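Local coordinates for computational designed protein based on evolution (PDB 6JCC) that is of unknown function but was computationally designed as a helical protein and probably adopts the caspase recruitment domain fold of the death-fold clan, at residues A[57-60]-A[61-65]; A[18-22]-A[23-27]. All coordinates share one frame; numbering follows the deposited sequence.

In the fold
Both contacts are local, each formed along one continuous piece of chain within the caspase recruitment domain range. Contact 2 comes first in sequence and covers the end of helix 6-22 and the turn that follows it; contact 1 lies on the C-terminal part of helix 52-63 and the residues just after it. Their centres lie about 14 Å apart, on opposite sides of the chain's centre, yet they meet through side chains: Leu59 CD2 packs on Ile20 CD1 at 4.1 Å. Helix 40-47 is touched from both, at Val46 from contact 1 and at Leu47 from contact 2, while Ile60 and Ile63 of contact 1 pack on helix 6-22, whose end forms contact 2.

Contact 1: residues A[57-60]-A[61-65]; sequences KKLI and DFILK
Leu59 turns CG anti to its backbone nitrogen (chi1 -173°), whereas Ile63 sets CG1 anti to the carbonyl carbon (chi1 -63°). These different choices bring Leu59 CG to 4.0 Å from Ile63 CG1, one helical turn on, with the two side chains running at a slant to each other. Ile60 and Leu64 repeat the spacing differently: they lie side by side, pointing the same way, and Ile60 CG1 meets Leu64 CD1 at 4.1 Å. Leu64 CG also leans on the Ile60 carbonyl oxygen.

The carbonyl of Leu59 is a bifurcated acceptor. Ile63 N approaches in the carbonyl plane at 3.1 Å from Leu59 O with a nearly straight bond (166° at hydrogen), the regular i to i+4 alpha-helical step. Phe62 N adds an i to i+3 bond, 2.9 Å from Leu59 O, but stands above that plane and its bond is more bent. Leu64 N then bonds to Ile60 O, continuing the alpha-helical pattern.

On the polar flank, a water molecule donates to both Lys58 O, at 2.7 Å, and Asp61 OD2, at 2.8 Å. It thus ties the exposed carboxylate to a backbone carbonyl three residues earlier, where the direct bond from Asp61 N is weak. The Phe62 ring has Leu59 O near its plane at the edge, while Lys58 O comes obliquely, 3.7 Å from Phe62 CD2.

Outward from this part of the helix, Phe62 touches Leu37, Leu38 and Val46, the last on helix 40-47. In the helical bundle, Ile60 packs on Leu12 and Leu13 of helix 6-22, and Ile63 reaches Leu16 of that helix and Leu94 beyond helix 84-93.

Contact 2: residues A[18-22]-A[23-27]; sequences EIIAN and LDPTK
The puckered Pro25 ring meets Ile20 through a single corner, CG, which lies 4.0 Å from Ile20 CG1; the two side chains are set at a slant. With CG1 anti to the carbonyl carbon of Ile20 (chi1 -70°), it is this branch and not CG2 that reaches the proline. The flat group of this turn is the Asp24 carboxylate, whose OD1 receives two donors from one face of its plane. Thr26 OG1 comes from the syn side, 30° out of plane, and donates across 2.7 Å to Asp24 OD1. Thr26 N stands higher above the plane, 3.0 Å from Asp24 OD1, and this bond to a backbone nitrogen two residues on defines an Asx turn. Two bonds from one residue to the same oxygen would restrict rotation of the carboxylate.

The helix itself ends at the Leu23 amide. Leu23 N lies 2.8 Å from Ile19 O and meets it almost head-on to the carbonyl, although the bond is bent at the hydrogen (133°). Ile19 O also accepts from Asn22 N at 3.0 Å, so one carbonyl serves two successive amides. Leu23 is the first residue to leave helical torsions, and its own carbonyl turns back so that Ile20 CA makes a CH...O contact with Leu23 O at 3.5 Å. Asn22 ND2 adds a weak bond to Glu18 O.

Around this chain turn, Ile19 packs on Leu86 and Leu90 of helix 84-93, and Ile20 on Pro52 and Gln55 of helix 52-63. Pro25 and Thr26 rest against Leu47 of helix 40-47, so the exit from helix 6-22 is bordered by three other helices.

Contact 1: residues A[57-60]-A[61-65]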
loop_
_atom_site.group_PDB
_atom_site.type_symbol
_atom_site.label_atom_id
_atom_site.label_comp_id
_atom_site.label_asym_id
_atom_site.label_seq_id
_atom_site.Cartn_x
_atom_site.Cartn_y
_atom_site.Cartn_z
ATOM N N LYS A 57 7.694 -2.730 4.968
ATOM C CA LYS A 57 8.966 -2.857 4.260
ATOM C C LYS A 57 8.917 -3.903 3.138
ATOM O O LYS A 57 9.581 -3.747 2.123
ATOM C CB LYS A 57 10.103 -3.174 5.239
ATOM C CG LYS A 57 11.478 -3.364 4.604
ATOM C CD LYS A 57 11.955 -2.173 3.773
ATOM C CE LYS A 57 12.243 -0.928 4.601
ATOM N NZ LYS A 57 13.451 -1.079 5.453
ATOM N N LYS A 58 8.145 -4.964 3.332
ATOM C CA LYS A 58 7.946 -5.974 2.292
ATOM C C LYS A 58 6.894 -5.483 1.292
ATOM O O LYS A 58 7.060 -5.637 0.086
ATOM C CB LYS A 58 7.510 -7.310 2.901
ATOM C CG LYS A 58 8.443 -7.877 3.967
ATOM C CD LYS A 58 9.725 -8.447 3.385
ATOM C CE LYS A 58 10.639 -8.975 4.485
ATOM N NZ LYS A 58 11.529 -10.072 4.015
ATOM N N LEU A 59 5.823 -4.875 1.798
ATOM C CA LEU A 59 4.708 -4.435 0.953
ATOM C C LEU A 59 5.091 -3.326 -0.029
ATOM O O LEU A 59 4.577 -3.291 -1.145
ATOM C CB LEU A 59 3.527 -3.977 1.818
ATOM C CG LEU A 59 2.210 -3.633 1.107
ATOM C CD1 LEU A 59 1.687 -4.802 0.285
ATOM C CD2 LEU A 59 1.168 -3.198 2.124
ATOM N N ILE A 60 5.996 -2.436 0.377
ATOM C CA ILE A 60 6.399 -1.299 -0.467
ATOM C C ILE A 60 6.863 -1.725 -1.870
ATOM O O ILE A 60 6.616 -1.015 -2.841
ATOM C CB ILE A 60 7.464 -0.403 0.229
ATOM C CG1 ILE A 60 7.603 0.940 -0.502
ATOM C CG2 ILE A 60 8.809 -1.114 0.344
ATOM C CD1 ILE A 60 8.442 1.961 0.238
ATOM N N ASP A 61 7.523 -2.880 -1.974
ATOM C CA ASP A 61 7.980 -3.404 -3.272
ATOM C C ASP A 61 6.831 -3.577 -4.256
ATOM O O ASP A 61 6.969 -3.281 -5.438
ATOM C CB ASP A 61 8.693 -4.751 -3.105
ATOM C CG ASP A 61 10.051 -4.621 -2.453
ATOM O OD1 ASP A 61 10.619 -3.511 -2.439
ATOM O OD2 ASP A 61 10.567 -5.646 -1.971
ATOM N N PHE A 62 5.700 -4.054 -3.754
ATOM C CA PHE A 62 4.522 -4.272 -4.588
ATOM C C PHE A 62 3.775 -2.971 -4.858
ATOM O O PHE A 62 3.286 -2.757 -5.970
ATOM C CB PHE A 62 3.629 -5.330 -3.948
ATOM C CG PHE A 62 4.326 -6.645 -3.773
ATOM C CD1 PHE A 62 4.499 -7.493 -4.860
ATOM C CD2 PHE A 62 4.856 -7.016 -2.542
ATOM C CE1 PHE A 62 5.162 -8.702 -4.720
ATOM C CE2 PHE A 62 5.521 -8.226 -2.394
ATOM C CZ PHE A 62 5.675 -9.069 -3.485
ATOM N N ILE A 63 3.727 -2.094 -3.857
ATOM C CA ILE A 63 3.128 -0.763 -4.007
ATOM C C ILE A 63 3.806 0.021 -5.137
ATOM O O ILE A 63 3.132 0.672 -5.934
ATOM C CB ILE A 63 3.186 0.039 -2.677
ATOM C CG1 ILE A 63 2.360 -0.642 -1.567
ATOM C CG2 ILE A 63 2.726 1.480 -2.859
ATOM C CD1 ILE A 63 0.878 -0.805 -1.842
ATOM N N LEU A 64 5.132 -0.060 -5.220
ATOM C CA LEU A 64 5.869 0.671 -6.255
ATOM C C LEU A 64 5.740 0.082 -7.667
ATOM O O LEU A 64 6.118 0.742 -8.634
ATOM C CB LEU A 64 7.341 0.839 -5.857
ATOM C CG LEU A 64 7.568 1.700 -4.608
ATOM C CD1 LEU A 64 9.042 1.685 -4.235
ATOM C CD2 LEU A 64 7.082 3.133 -4.780
ATOM N N LYS A 65 5.195 -1.133 -7.787
ATOM C CA LYS A 65 4.886 -1.738 -9.088
ATOM C C LYS A 65 3.454 -1.475 -9.572
ATOM O O LYS A 65 3.086 -1.927 -10.659
ATOM C CB LYS A 65 5.155 -3.248 -9.045
ATOM C CG LYS A 65 6.619 -3.584 -8.807
ATOM C CD LYS A 65 6.963 -5.018 -9.177
ATOM C CE LYS A 65 6.306 -6.026 -8.251
ATOM N NZ LYS A 65 6.883 -7.386 -8.446
HETATM O O HOH W 1 8.817 -7.481 -0.906
#

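Contact 2: residues A[18-22]-A[23-27]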
loop_
_atom_site.group_PDB
_atom_site.type_symbol
_atom_site.label_atom_id
_atom_site.label_comp_id
_atom_site.label_asym_id
_atom_site.label_seq_id
_atom_site.Cartn_x
_atom_site.Cartn_y
_atom_site.Cartn_z
ATOM N N GLU A 18 0.603 2.281 9.162
ATOM C CA GLU A 18 -0.617 2.790 9.788
ATOM C C GLU A 18 -1.876 2.172 9.178
ATOM O O GLU A 18 -2.807 1.825 9.903
ATOM C CB GLU A 18 -0.665 4.319 9.714
ATOM C CG GLU A 18 -1.851 4.946 10.432
ATOM C CD GLU A 18 -1.764 6.461 10.528
ATOM O OE1 GLU A 18 -0.833 7.060 9.950
ATOM O OE2 GLU A 18 -2.648 7.055 11.176
ATOM N N ILE A 19 -1.901 2.041 7.853
ATOM C CA ILE A 19 -3.000 1.346 7.165
ATOM C C ILE A 19 -3.117 -0.081 7.698
ATOM O O ILE A 19 -4.200 -0.507 8.100
ATOM C CB ILE A 19 -2.806 1.333 5.625
ATOM C CG1 ILE A 19 -3.003 2.739 5.051
ATOM C CG2 ILE A 19 -3.790 0.381 4.945
ATOM C CD1 ILE A 19 -2.371 2.939 3.690
ATOM N N ILE A 20 -1.991 -0.793 7.706
ATOM C CA ILE A 20 -1.920 -2.185 8.179
ATOM C C ILE A 20 -2.408 -2.333 9.627
ATOM O O ILE A 20 -3.093 -3.302 9.952
ATOM C CB ILE A 20 -0.483 -2.744 8.016
ATOM C CG1 ILE A 20 -0.167 -2.948 6.527
ATOM C CG2 ILE A 20 -0.295 -4.067 8.757
ATOM C CD1 ILE A 20 1.312 -3.007 6.210
ATOM N N ALA A 21 -2.066 -1.371 10.482
ATOM C CA ALA A 21 -2.518 -1.379 11.881
ATOM C C ALA A 21 -4.043 -1.325 12.026
ATOM O O ALA A 21 -4.595 -1.881 12.976
ATOM C CB ALA A 21 -1.884 -0.228 12.647
ATOM N N ASN A 22 -4.703 -0.663 11.080
ATOM C CA ASN A 22 -6.150 -0.469 11.109
ATOM C C ASN A 22 -6.971 -1.429 10.261
ATOM O O ASN A 22 -8.116 -1.707 10.592
ATOM C CB ASN A 22 -6.479 0.949 10.642
ATOM C CG ASN A 22 -6.032 2.009 11.630
ATOM O OD1 ASN A 22 -6.543 2.082 12.743
ATOM N ND2 ASN A 22 -5.087 2.841 11.226
ATOM N N LEU A 23 -6.391 -1.919 9.174
ATOM C CA LEU A 23 -7.141 -2.578 8.110
ATOM C C LEU A 23 -6.267 -3.621 7.426
ATOM O O LEU A 23 -5.096 -3.361 7.143
ATOM C CB LEU A 23 -7.578 -1.516 7.092
ATOM C CG LEU A 23 -8.347 -1.904 5.827
ATOM C CD1 LEU A 23 -9.719 -2.460 6.164
ATOM C CD2 LEU A 23 -8.482 -0.695 4.913
ATOM N N ASP A 24 -6.832 -4.793 7.155
ATOM C CA ASP A 24 -6.142 -5.823 6.377
ATOM C C ASP A 24 -5.906 -5.256 4.974
ATOM O O ASP A 24 -6.867 -4.991 4.263
ATOM C CB ASP A 24 -7.016 -7.081 6.303
ATOM C CG ASP A 24 -6.422 -8.198 5.441
ATOM O OD1 ASP A 24 -5.320 -8.063 4.876
ATOM O OD2 ASP A 24 -7.096 -9.236 5.331
ATOM N N PRO A 25 -4.634 -5.072 4.571
ATOM C CA PRO A 25 -4.398 -4.458 3.253
ATOM C C PRO A 25 -4.923 -5.271 2.061
ATOM O O PRO A 25 -5.112 -4.708 0.986
ATOM C CB PRO A 25 -2.874 -4.314 3.192
ATOM C CG PRO A 25 -2.360 -5.336 4.132
ATOM C CD PRO A 25 -3.367 -5.431 5.236
ATOM N N THR A 26 -5.166 -6.569 2.254
ATOM C CA THR A 26 -5.892 -7.390 1.278
ATOM C C THR A 26 -7.141 -6.673 0.758
ATOM O O THR A 26 -7.433 -6.720 -0.434
ATOM C CB THR A 26 -6.308 -8.745 1.889
ATOM O OG1 THR A 26 -5.167 -9.363 2.497
ATOM C CG2 THR A 26 -6.879 -9.685 0.826
ATOM N N LYS A 27 -7.846 -5.986 1.653
ATOM C CA LYS A 27 -9.080 -5.281 1.305
ATOM C C LYS A 27 -8.900 -4.103 0.360
ATOM O O LYS A 27 -9.774 -3.836 -0.452
ATOM C CB LYS A 27 -9.793 -4.817 2.571
ATOM C CG LYS A 27 -10.346 -5.980 3.364
ATOM C CD LYS A 27 -11.093 -5.516 4.589
ATOM C CE LYS A 27 -11.704 -6.694 5.324
ATOM N NZ LYS A 27 -12.939 -7.183 4.659
#